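Local coordinates for FAD-dependent oxidoreductase (Actinomadura kijaniata, PDB 3M9V), which is a flavin-dependent oxidoreductase of the acyl-CoA dehydrogenase family that binds dTDP and acts in the biosynthesis of the sugar D-kijanose, at residues D204-T209 against D231-A236; S262-Y267 against C342-V347; Q272-T277 against H371-L376. All blocks are in the same frame, centred on the assembly; numbering follows the deposited sequence.

Contact 1: residues D204-T209 against D231-A236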
ATOM      1  N   ASP A 204      20.765  44.208   8.380  1.00 30.24           N
ATOM      2  CA  ASP A 204      21.802  45.178   8.053  1.00 35.26           C
ATOM      3  C   ASP A 204      23.089  44.940   8.848  1.00 34.90           C
ATOM      4  O   ASP A 204      23.911  45.844   8.925  1.00 36.98           O
ATOM      5  CB  ASP A 204      21.282  46.584   8.379  1.00 37.09           C
ATOM      6  CG  ASP A 204      20.773  46.678   9.812  1.00 46.38           C
ATOM      7  OD1 ASP A 204      19.582  47.008  10.012  1.00 57.77           O
ATOM      8  OD2 ASP A 204      21.539  46.390  10.761  1.00 54.34           O
ATOM      9  N   THR A 205      23.290  43.783   9.469  1.00 32.34           N
ATOM     10  CA  THR A 205      24.548  43.511  10.169  1.00 31.00           C
ATOM     11  C   THR A 205      25.683  43.276   9.186  1.00 30.47           C
ATOM     12  O   THR A 205      25.521  42.583   8.188  1.00 28.96           O
ATOM     13  CB  THR A 205      24.384  42.236  11.019  1.00 30.80           C
ATOM     14  OG1 THR A 205      23.325  42.454  11.960  1.00 31.68           O
ATOM     15  CG2 THR A 205      25.667  41.813  11.733  1.00 31.43           C
ATOM     16  N   PRO A 206      26.872  43.835   9.459  1.00 30.90           N
ATOM     17  CA  PRO A 206      27.989  43.689   8.525  1.00 28.67           C
ATOM     18  C   PRO A 206      28.415  42.220   8.421  1.00 26.08           C
ATOM     19  O   PRO A 206      28.390  41.510   9.432  1.00 25.20           O
ATOM     20  CB  PRO A 206      29.124  44.479   9.201  1.00 29.36           C
ATOM     21  CG  PRO A 206      28.474  45.297  10.266  1.00 30.02           C
ATOM     22  CD  PRO A 206      27.228  44.586  10.675  1.00 31.40           C
ATOM     23  N   GLY A 207      28.860  41.759   7.259  1.00 22.74           N
ATOM     24  CA  GLY A 207      29.202  40.342   7.149  1.00 25.54           C
ATOM     25  C   GLY A 207      28.055  39.382   6.843  1.00 26.38           C
ATOM     26  O   GLY A 207      28.280  38.193   6.599  1.00 25.73           O
ATOM     27  N   PHE A 208      26.831  39.900   6.836  1.00 26.83           N
ATOM     28  CA  PHE A 208      25.610  39.096   6.702  1.00 28.69           C
ATOM     29  C   PHE A 208      25.149  39.127   5.251  1.00 29.59           C
ATOM     30  O   PHE A 208      24.866  40.202   4.733  1.00 28.78           O
ATOM     31  CB  PHE A 208      24.457  39.600   7.581  1.00 27.18           C
ATOM     32  CG  PHE A 208      23.232  38.715   7.510  1.00 32.47           C
ATOM     33  CD1 PHE A 208      23.290  37.394   7.927  1.00 35.76           C
ATOM     34  CD2 PHE A 208      22.044  39.178   6.973  1.00 29.55           C
ATOM     35  CE1 PHE A 208      22.179  36.567   7.845  1.00 36.95           C
ATOM     36  CE2 PHE A 208      20.928  38.363   6.890  1.00 31.37           C
ATOM     37  CZ  PHE A 208      20.997  37.055   7.317  1.00 32.17           C
ATOM     38  N   THR A 209      25.089  37.978   4.584  1.00 28.86           N
ATOM     39  CA  THR A 209      24.554  37.953   3.218  1.00 30.65           C
ATOM     40  C   THR A 209      23.400  36.957   3.080  1.00 29.66           C
ATOM     41  O   THR A 209      23.510  35.837   3.585  1.00 26.22           O
ATOM     42  CB  THR A 209      25.614  37.474   2.198  1.00 31.92           C
ATOM     43  OG1 THR A 209      26.815  38.233   2.371  1.00 33.82           O
ATOM     44  CG2 THR A 209      25.101  37.742   0.787  1.00 32.04           C
ATOM     45  N   ASP A 231      32.080  36.826  10.129  1.00 25.88           N
ATOM     46  CA  ASP A 231      32.368  37.611  11.320  1.00 28.79           C
ATOM     47  C   ASP A 231      31.332  38.701  11.607  1.00 28.67           C
ATOM     48  O   ASP A 231      31.707  39.880  11.662  1.00 25.31           O
ATOM     49  CB  ASP A 231      33.734  38.292  11.137  1.00 29.28           C
ATOM     50  CG  ASP A 231      34.891  37.323  11.352  1.00 37.05           C
ATOM     51  OD1 ASP A 231      34.688  36.244  11.946  1.00 42.95           O
ATOM     52  OD2 ASP A 231      36.027  37.593  10.926  1.00 40.23           O
ATOM     53  N   CYS A 232      30.061  38.328  11.762  1.00 25.81           N
ATOM     54  CA  CYS A 232      29.011  39.314  12.003  1.00 25.75           C
ATOM     55  C   CYS A 232      29.075  39.687  13.472  1.00 26.30           C
ATOM     56  O   CYS A 232      28.983  38.820  14.337  1.00 27.34           O
ATOM     57  CB  CYS A 232      27.605  38.753  11.750  1.00 25.84           C
ATOM     58  SG  CYS A 232      27.398  38.255  10.019  1.00 27.17           S
ATOM     59  N   PRO A 233      29.214  40.986  13.757  1.00 27.46           N
ATOM     60  CA  PRO A 233      29.268  41.402  15.151  1.00 28.09           C
ATOM     61  C   PRO A 233      27.886  41.288  15.782  1.00 28.89           C
ATOM     62  O   PRO A 233      26.936  41.889  15.284  1.00 27.67           O
ATOM     63  CB  PRO A 233      29.676  42.881  15.037  1.00 28.51           C
ATOM     64  CG  PRO A 233      29.168  43.281  13.669  1.00 28.68           C
ATOM     65  CD  PRO A 233      29.577  42.088  12.849  1.00 26.02           C
ATOM     66  N   ILE A 234      27.776  40.518  16.857  1.00 28.72           N
ATOM     67  CA  ILE A 234      26.520  40.442  17.588  1.00 29.83           C
ATOM     68  C   ILE A 234      26.760  40.870  19.028  1.00 29.44           C
ATOM     69  O   ILE A 234      27.605  40.281  19.709  1.00 30.37           O
ATOM     70  CB  ILE A 234      25.981  38.982  17.683  1.00 30.34           C
ATOM     71  CG1 ILE A 234      26.254  38.161  16.413  1.00 25.71           C
ATOM     72  CG2 ILE A 234      24.537  39.006  18.191  1.00 32.16           C
ATOM     73  CD1 ILE A 234      25.388  38.523  15.260  1.00 27.85           C
ATOM     74  N   PRO A 235      25.988  41.857  19.497  1.00 29.54           N
ATOM     75  CA  PRO A 235      26.067  42.296  20.883  1.00 31.52           C
ATOM     76  C   PRO A 235      25.522  41.251  21.865  1.00 34.34           C
ATOM     77  O   PRO A 235      24.671  40.437  21.503  1.00 34.46           O
ATOM     78  CB  PRO A 235      25.244  43.583  20.890  1.00 30.39           C
ATOM     79  CG  PRO A 235      24.303  43.471  19.740  1.00 31.41           C
ATOM     80  CD  PRO A 235      24.988  42.604  18.714  1.00 30.40           C
ATOM     81  N   ALA A 236      26.034  41.242  23.094  1.00 35.66           N
ATOM     82  CA  ALA A 236      25.718  40.196  24.073  1.00 36.80           C
ATOM     83  C   ALA A 236      24.222  40.060  24.366  1.00 37.83           C
ATOM     84  O   ALA A 236      23.716  38.972  24.644  1.00 38.53           O
ATOM     85  CB  ALA A 236      26.492  40.449  25.376  1.00 36.17           C
TER
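C232 lies against a type II beta turn running from T205 to F208. Its SG sits 3.4 Å from C of G207 and 4.0 Å from CB of F208, so the sulfur bears on the peptide leaving the glycine and on the root of the phenylalanine side chain. T205 supplies the next touch, its CG2 standing 3.6 Å from CB of C232. In T205 the methyl is anti to the backbone N (chi1 to OG1 -60°), which turns CG2 to the cysteine and leaves OG1 to hydrogen bond to T202 O. P206 O meets CA of C232 at 3.4 Å in a CA-H...O contact. Beside it two proline rings cross obliquely, CD of P206 lying 3.8 Å from CG of P233 at the exposed side of the turn.

The turn is closed by F208 N bonding to T205 O at 3.3 Å. Its third residue, G207, has phi 85°, where a side chain would jam against P206 O; a CB there would also crowd C232 SG. On the partner strand, D231 and C232 together face L165 in a G1 beta bulge, and D231 is fixed by a salt bridge to R156 and a backbone N bond to S166 OG.

Backbone bonds of G207 with D230 and of T209 with V228 tie strand 208-210 antiparallel to strand 225-234 in the sheet of the middle domain. C232 and I234 pair in turn with L165 and W163 on strand 163-172, F208 meets the ring of F181, and F208 and I234 both pack on V201 of strand 196-202.

Contact 2: residues S262-Y267 against C342-V347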
ATOM      1  N   SER A 262       2.855  22.749  13.608  1.00 13.32           N
ATOM      2  CA  SER A 262       1.716  23.331  12.923  1.00 14.38           C
ATOM      3  C   SER A 262       1.842  23.312  11.392  1.00 14.48           C
ATOM      4  O   SER A 262       0.868  23.456  10.619  1.00 15.07           O
ATOM      5  CB  SER A 262       1.311  24.659  13.601  1.00 14.24           C
ATOM      6  OG  SER A 262       2.153  25.726  13.205  1.00 17.68           O
ATOM      7  N   VAL A 263       3.071  23.148  10.931  1.00 13.32           N
ATOM      8  CA  VAL A 263       3.349  23.043   9.500  1.00 16.54           C
ATOM      9  C   VAL A 263       2.654  21.839   8.852  1.00 15.22           C
ATOM     10  O   VAL A 263       2.583  21.796   7.634  1.00 12.60           O
ATOM     11  CB  VAL A 263       4.862  22.984   9.166  1.00 17.63           C
ATOM     12  CG1 VAL A 263       5.358  21.563   9.177  1.00 17.61           C
ATOM     13  CG2 VAL A 263       5.089  23.565   7.772  1.00 19.34           C
ATOM     14  N   LEU A 264       2.135  20.901   9.647  1.00 14.65           N
ATOM     15  CA  LEU A 264       1.373  19.774   9.151  1.00 14.62           C
ATOM     16  C   LEU A 264       0.120  20.303   8.437  1.00 16.14           C
ATOM     17  O   LEU A 264      -0.311  19.659   7.491  1.00 14.96           O
ATOM     18  CB  LEU A 264       0.944  18.816  10.277  1.00 13.89           C
ATOM     19  CG  LEU A 264       2.053  17.976  10.949  1.00 19.12           C
ATOM     20  CD1 LEU A 264       1.601  16.926  11.977  1.00 19.15           C
ATOM     21  CD2 LEU A 264       3.015  17.355   9.907  1.00 14.71           C
ATOM     22  N   GLY A 265      -0.447  21.421   8.887  1.00 12.35           N
ATOM     23  CA  GLY A 265      -1.575  22.047   8.210  1.00 14.05           C
ATOM     24  C   GLY A 265      -1.301  22.378   6.754  1.00 14.42           C
ATOM     25  O   GLY A 265      -2.215  22.373   5.919  1.00 15.40           O
ATOM     26  N   VAL A 266      -0.041  22.643   6.418  1.00 14.12           N
ATOM     27  CA  VAL A 266       0.348  22.984   5.037  1.00 12.80           C
ATOM     28  C   VAL A 266       0.035  21.811   4.095  1.00 15.61           C
ATOM     29  O   VAL A 266      -0.644  21.941   3.071  1.00 13.61           O
ATOM     30  CB  VAL A 266       1.815  23.437   4.956  1.00 13.89           C
ATOM     31  CG1 VAL A 266       2.207  23.659   3.475  1.00 10.75           C
ATOM     32  CG2 VAL A 266       1.991  24.743   5.787  1.00 13.24           C
ATOM     33  N   TYR A 267       0.450  20.625   4.513  1.00 13.98           N
ATOM     34  CA  TYR A 267       0.394  19.422   3.644  1.00 14.33           C
ATOM     35  C   TYR A 267      -1.053  18.935   3.640  1.00 13.14           C
ATOM     36  O   TYR A 267      -1.536  18.463   2.605  1.00 11.33           O
ATOM     37  CB  TYR A 267       1.409  18.372   4.124  1.00 12.96           C
ATOM     38  CG  TYR A 267       2.780  19.025   4.072  1.00 16.01           C
ATOM     39  CD1 TYR A 267       3.355  19.308   2.830  1.00 18.72           C
ATOM     40  CD2 TYR A 267       3.490  19.381   5.223  1.00 19.59           C
ATOM     41  CE1 TYR A 267       4.602  19.941   2.724  1.00 19.10           C
ATOM     42  CE2 TYR A 267       4.752  20.014   5.126  1.00 13.99           C
ATOM     43  CZ  TYR A 267       5.265  20.312   3.879  1.00 13.23           C
ATOM     44  OH  TYR A 267       6.459  20.947   3.693  1.00 16.09           O
ATOM     45  N   CYS A 342       4.642  10.711  15.195  1.00 11.12           N
ATOM     46  CA  CYS A 342       3.687   9.697  14.761  1.00 15.70           C
ATOM     47  C   CYS A 342       2.830  10.302  13.643  1.00 14.03           C
ATOM     48  O   CYS A 342       2.639   9.683  12.603  1.00 17.33           O
ATOM     49  CB  CYS A 342       2.745   9.317  15.917  1.00 11.89           C
ATOM     50  SG  CYS A 342       3.592   8.138  16.981  1.00 20.20           S
ATOM     51  N   ALA A 343       2.317  11.498  13.898  1.00 12.91           N
ATOM     52  CA  ALA A 343       1.426  12.178  12.938  1.00 15.70           C
ATOM     53  C   ALA A 343       2.149  12.592  11.659  1.00 14.11           C
ATOM     54  O   ALA A 343       1.597  12.486  10.562  1.00 15.11           O
ATOM     55  CB  ALA A 343       0.731  13.402  13.566  1.00 11.19           C
ATOM     56  N   LYS A 344       3.376  13.084  11.796  1.00 13.75           N
ATOM     57  CA  LYS A 344       4.183  13.487  10.645  1.00 13.38           C
ATOM     58  C   LYS A 344       4.445  12.354   9.666  1.00 15.11           C
ATOM     59  O   LYS A 344       4.327  12.515   8.449  1.00 14.85           O
ATOM     60  CB  LYS A 344       5.538  14.082  11.094  1.00 14.56           C
ATOM     61  CG  LYS A 344       6.339  14.681   9.934  1.00 17.57           C
ATOM     62  CD  LYS A 344       7.695  15.267  10.390  1.00 21.77           C
ATOM     63  CE  LYS A 344       8.278  16.272   9.392  1.00 22.66           C
ATOM     64  NZ  LYS A 344       8.995  15.448   8.401  1.00 32.95           N
ATOM     65  N   LEU A 345       4.807  11.184  10.178  1.00 13.60           N
ATOM     66  CA  LEU A 345       5.038  10.058   9.287  1.00 15.16           C
ATOM     67  C   LEU A 345       3.764   9.697   8.514  1.00 17.61           C
ATOM     68  O   LEU A 345       3.804   9.439   7.309  1.00 17.26           O
ATOM     69  CB  LEU A 345       5.569   8.875  10.090  1.00 15.45           C
ATOM     70  CG  LEU A 345       6.303   7.776   9.315  1.00 19.34           C
ATOM     71  CD1 LEU A 345       7.281   7.180  10.310  1.00 30.28           C
ATOM     72  CD2 LEU A 345       5.295   6.683   9.084  1.00 27.89           C
ATOM     73  N   ALA A 346       2.620   9.687   9.188  1.00 15.07           N
ATOM     74  CA  ALA A 346       1.338   9.410   8.532  1.00 13.23           C
ATOM     75  C   ALA A 346       1.040  10.501   7.527  1.00 12.98           C
ATOM     76  O   ALA A 346       0.672  10.201   6.393  1.00 16.30           O
ATOM     77  CB  ALA A 346       0.251   9.392   9.577  1.00 13.82           C
ATOM     78  N   VAL A 347       1.201  11.769   7.911  1.00 13.56           N
ATOM     79  CA  VAL A 347       0.939  12.853   6.961  1.00 14.23           C
ATOM     80  C   VAL A 347       1.767  12.752   5.663  1.00 16.21           C
ATOM     81  O   VAL A 347       1.246  12.944   4.556  1.00 14.80           O
ATOM     82  CB  VAL A 347       1.184  14.229   7.599  1.00 13.57           C
ATOM     83  CG1 VAL A 347       1.192  15.330   6.512  1.00 19.37           C
ATOM     84  CG2 VAL A 347       0.084  14.473   8.618  1.00 14.19           C
TER
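L264 carries the close part of this contact, pushing both its methyls against the helix that holds A343, K344 and V347. CD1 lies 4.0 Å from CB of A343, while CD2 rests 4.1 Å from CA of K344 and 4.3 Å from CB of V347. The two branches thus divide the near face of the helix between them, one on the alanine methyl and the other over the lysine CA. CG anti to the carbonyl carbon (chi1 -70°) sends the L264 side chain toward the other helix, where the CA atoms of L264 and K344 come within 7.0 Å. One turn on, CB of Y267 meets CG1 of V347 at 3.9 Å.

Both segments belong to the helical C-terminal domain of the acyl-CoA dehydrogenase fold, and the contact is a wholly apolar helix-to-helix packing in its interior. Behind A343 and V347, helix 291-323 adds T310, A314 and L307 to the same core, and C342 O hydrogen bonds to S302 OG of the second subunit.

The looser side lies where the Y267 ring and the K344 chain run out in much the same direction, beyond the leucine. Only CB of the tyrosine takes part in the contact; its ring turns off to pack on M219, A382 and M386. The K344 side chain touches L264 only through its base, CG lying 4.3 Å from CD2, and then runs on extended until its last torsion bends (chi4 -85°). There NZ donates to three backbone carbonyls, G383 O, M386 O and Y389 O, which would satisfy the buried ammonium and pin the loop that bears the FMN-binding residues F385 and Q387.

Contact 3: residues Q272-T277 against H371-L376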
ATOM      1  N   GLN A 272      -6.110  18.797   0.387  1.00 14.46           N
ATOM      2  CA  GLN A 272      -7.483  19.279   0.205  1.00 15.15           C
ATOM      3  C   GLN A 272      -7.673  19.931  -1.174  1.00 16.28           C
ATOM      4  O   GLN A 272      -8.703  19.744  -1.826  1.00 17.86           O
ATOM      5  CB  GLN A 272      -7.878  20.217   1.358  1.00 14.40           C
ATOM      6  CG  GLN A 272      -9.339  20.746   1.316  1.00 14.89           C
ATOM      7  CD  GLN A 272     -10.325  19.651   1.652  1.00 21.34           C
ATOM      8  OE1 GLN A 272     -10.295  19.102   2.750  1.00 21.75           O
ATOM      9  NE2 GLN A 272     -11.175  19.296   0.705  1.00 18.91           N
ATOM     10  N   ALA A 273      -6.685  20.701  -1.623  1.00 16.32           N
ATOM     11  CA  ALA A 273      -6.823  21.513  -2.820  1.00 17.14           C
ATOM     12  C   ALA A 273      -6.743  20.522  -3.982  1.00 16.36           C
ATOM     13  O   ALA A 273      -7.464  20.706  -4.945  1.00 13.92           O
ATOM     14  CB  ALA A 273      -5.701  22.582  -2.922  1.00 13.93           C
ATOM     15  N   ALA A 274      -5.938  19.464  -3.884  1.00 11.60           N
ATOM     16  CA  ALA A 274      -5.935  18.430  -4.919  1.00 11.24           C
ATOM     17  C   ALA A 274      -7.297  17.741  -5.069  1.00 11.00           C
ATOM     18  O   ALA A 274      -7.844  17.591  -6.158  1.00 12.29           O
ATOM     19  CB  ALA A 274      -4.818  17.383  -4.657  1.00 12.51           C
ATOM     20  N   TYR A 275      -7.894  17.357  -3.951  1.00 13.31           N
ATOM     21  CA  TYR A 275      -9.177  16.682  -3.975  1.00 14.50           C
ATOM     22  C   TYR A 275     -10.243  17.607  -4.585  1.00 16.70           C
ATOM     23  O   TYR A 275     -11.024  17.159  -5.432  1.00 17.59           O
ATOM     24  CB  TYR A 275      -9.560  16.376  -2.542  1.00 14.28           C
ATOM     25  CG  TYR A 275     -10.835  15.585  -2.370  1.00 18.17           C
ATOM     26  CD1 TYR A 275     -11.154  14.525  -3.220  1.00 27.72           C
ATOM     27  CD2 TYR A 275     -11.717  15.875  -1.352  1.00 26.22           C
ATOM     28  CE1 TYR A 275     -12.337  13.783  -3.042  1.00 29.03           C
ATOM     29  CE2 TYR A 275     -12.876  15.123  -1.146  1.00 25.06           C
ATOM     30  CZ  TYR A 275     -13.163  14.077  -1.971  1.00 28.86           C
ATOM     31  OH  TYR A 275     -14.327  13.381  -1.721  1.00 36.77           O
ATOM     32  N   ASP A 276     -10.266  18.866  -4.135  1.00 18.76           N
ATOM     33  CA  ASP A 276     -11.242  19.849  -4.609  1.00 17.98           C
ATOM     34  C   ASP A 276     -11.153  20.058  -6.107  1.00 17.87           C
ATOM     35  O   ASP A 276     -12.181  20.187  -6.770  1.00 17.19           O
ATOM     36  CB  ASP A 276     -10.986  21.211  -3.968  1.00 20.79           C
ATOM     37  CG  ASP A 276     -11.424  21.233  -2.526  1.00 21.50           C
ATOM     38  OD1 ASP A 276     -12.083  20.292  -2.049  1.00 24.25           O
ATOM     39  OD2 ASP A 276     -11.021  22.177  -1.844  1.00 24.65           O
ATOM     40  N   THR A 277      -9.927  20.117  -6.615  1.00 17.63           N
ATOM     41  CA  THR A 277      -9.639  20.160  -8.051  1.00 19.55           C
ATOM     42  C   THR A 277     -10.130  18.955  -8.838  1.00 20.14           C
ATOM     43  O   THR A 277     -10.744  19.104  -9.907  1.00 19.31           O
ATOM     44  CB  THR A 277      -8.121  20.308  -8.305  1.00 21.90           C
ATOM     45  OG1 THR A 277      -7.682  21.489  -7.633  1.00 22.60           O
ATOM     46  CG2 THR A 277      -7.836  20.508  -9.772  1.00 21.01           C
ATOM     47  N   HIS A 371      -0.774  22.845 -15.128  1.00 20.65           N
ATOM     48  CA  HIS A 371      -1.983  22.458 -14.411  1.00 20.13           C
ATOM     49  C   HIS A 371      -1.669  22.526 -12.920  1.00 20.42           C
ATOM     50  O   HIS A 371      -0.583  22.101 -12.510  1.00 19.77           O
ATOM     51  CB  HIS A 371      -2.379  21.023 -14.796  1.00 19.49           C
ATOM     52  CG  HIS A 371      -3.761  20.658 -14.369  1.00 23.71           C
ATOM     53  ND1 HIS A 371      -4.068  20.259 -13.079  1.00 20.11           N
ATOM     54  CD2 HIS A 371      -4.922  20.661 -15.067  1.00 18.68           C
ATOM     55  CE1 HIS A 371      -5.362  20.008 -13.011  1.00 22.38           C
ATOM     56  NE2 HIS A 371      -5.899  20.247 -14.196  1.00 21.00           N
ATOM     57  N   PRO A 372      -2.618  23.002 -12.094  1.00 21.15           N
ATOM     58  CA  PRO A 372      -2.437  23.056 -10.643  1.00 20.92           C
ATOM     59  C   PRO A 372      -2.024  21.731 -10.005  1.00 17.53           C
ATOM     60  O   PRO A 372      -1.228  21.734  -9.060  1.00 19.28           O
ATOM     61  CB  PRO A 372      -3.837  23.421 -10.121  1.00 21.80           C
ATOM     62  CG  PRO A 372      -4.473  24.136 -11.264  1.00 22.46           C
ATOM     63  CD  PRO A 372      -3.985  23.402 -12.482  1.00 20.89           C
ATOM     64  N   LEU A 373      -2.519  20.599 -10.483  1.00 15.99           N
ATOM     65  CA  LEU A 373      -2.192  19.332  -9.828  1.00 16.22           C
ATOM     66  C   LEU A 373      -0.694  19.018  -9.962  1.00 18.06           C
ATOM     67  O   LEU A 373      -0.135  18.313  -9.116  1.00 17.34           O
ATOM     68  CB  LEU A 373      -2.994  18.149 -10.374  1.00 15.72           C
ATOM     69  CG  LEU A 373      -4.456  18.081  -9.886  1.00 19.72           C
ATOM     70  CD1 LEU A 373      -5.155  16.887 -10.544  1.00 20.96           C
ATOM     71  CD2 LEU A 373      -4.505  17.902  -8.365  1.00 24.70           C
ATOM     72  N   ALA A 374      -0.083  19.502 -11.045  1.00 14.72           N
ATOM     73  CA  ALA A 374       1.299  19.196 -11.375  1.00 15.58           C
ATOM     74  C   ALA A 374       2.145  19.950 -10.372  1.00 16.38           C
ATOM     75  O   ALA A 374       3.175  19.451  -9.915  1.00 17.97           O
ATOM     76  CB  ALA A 374       1.608  19.666 -12.788  1.00 14.25           C
ATOM     77  N   ARG A 375       1.707  21.150 -10.006  1.00 16.92           N
ATOM     78  CA  ARG A 375       2.409  21.857  -8.939  1.00 18.21           C
ATOM     79  C   ARG A 375       2.184  21.241  -7.545  1.00 18.64           C
ATOM     80  O   ARG A 375       3.101  21.198  -6.717  1.00 17.01           O
ATOM     81  CB  ARG A 375       2.025  23.347  -8.941  1.00 18.23           C
ATOM     82  CG  ARG A 375       2.711  24.131  -7.817  1.00 24.76           C
ATOM     83  CD  ARG A 375       2.491  25.649  -7.873  1.00 28.03           C
ATOM     84  NE  ARG A 375       1.119  26.072  -7.619  1.00 33.02           N
ATOM     85  CZ  ARG A 375       0.232  26.401  -8.556  1.00 33.72           C
ATOM     86  NH1 ARG A 375      -0.979  26.779  -8.194  1.00 40.72           N
ATOM     87  NH2 ARG A 375       0.495  26.326  -9.854  1.00 40.74           N
ATOM     88  N   LEU A 376       0.963  20.809  -7.246  1.00 16.84           N
ATOM     89  CA  LEU A 376       0.630  20.207  -5.950  1.00 14.72           C
ATOM     90  C   LEU A 376       1.415  18.906  -5.789  1.00 15.43           C
ATOM     91  O   LEU A 376       1.913  18.621  -4.690  1.00 13.27           O
ATOM     92  CB  LEU A 376      -0.854  19.881  -5.910  1.00 15.53           C
ATOM     93  CG  LEU A 376      -1.736  21.141  -5.989  1.00 18.79           C
ATOM     94  CD1 LEU A 376      -3.161  20.831  -5.541  1.00 18.44           C
ATOM     95  CD2 LEU A 376      -1.175  22.256  -5.104  1.00 20.83           C
TER
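H371 meets T277 where two nearly antiparallel helices of the C-terminal domain pack, the axes of the two short segments 10.1 Å apart at closest and crossing at -156°. The histidine is the N-cap of helix 372-379: ND1 accepts from L373 N at 3.0 Å, the donor lying close to the ring plane. That bond fixes the ring, whose CE1 approaches T277 CG2 obliquely at 4.1 Å, while CD of P372 sits over the rim of one ring face. T277 CG2, anti to the backbone N, points to the cap while OG1 turns back to its own helix. L373 follows, its CD2 lying 3.8 Å from CB of A274 and its CG 4.2 Å from T277 CG2. Replacing T277 with an alanine removes methyl and hydroxyl, and would probably open a gap beside H371 and L373 while costing A273 O one of its two donors. L376, a turn later, reaches across with CD1, 4.0 Å from CB of A273 and 3.9 Å from CB of A274. V355 and C358 of helix 329-362 also pack on A274. T277 OG1 donates to A273 O at 2.8 Å, and T277 N reaches that oxygen from the opposite face of its plane.

Contacts 2 and 3 share helix 264-283, which meets helix 329-362 near its start and helix 372-379 farther along; their centres are about 18 Å apart, their nearest atoms about 5 Å. The segments alternate along the chain, and all four lie in the helical C-terminal domain. Contact 1 lies in the beta-sheet domain, its centre about 35 Å from that of contact 2 and about 42 Å from that of contact 3, on the opposite side of the chain's centre. Contact 2 is nearest the active region: the K344 side chain is about 6 Å from that of Q387, which binds FMN though no flavin is present in this chain, and about 13 Å from bound dTDP. The others lie away from both sites.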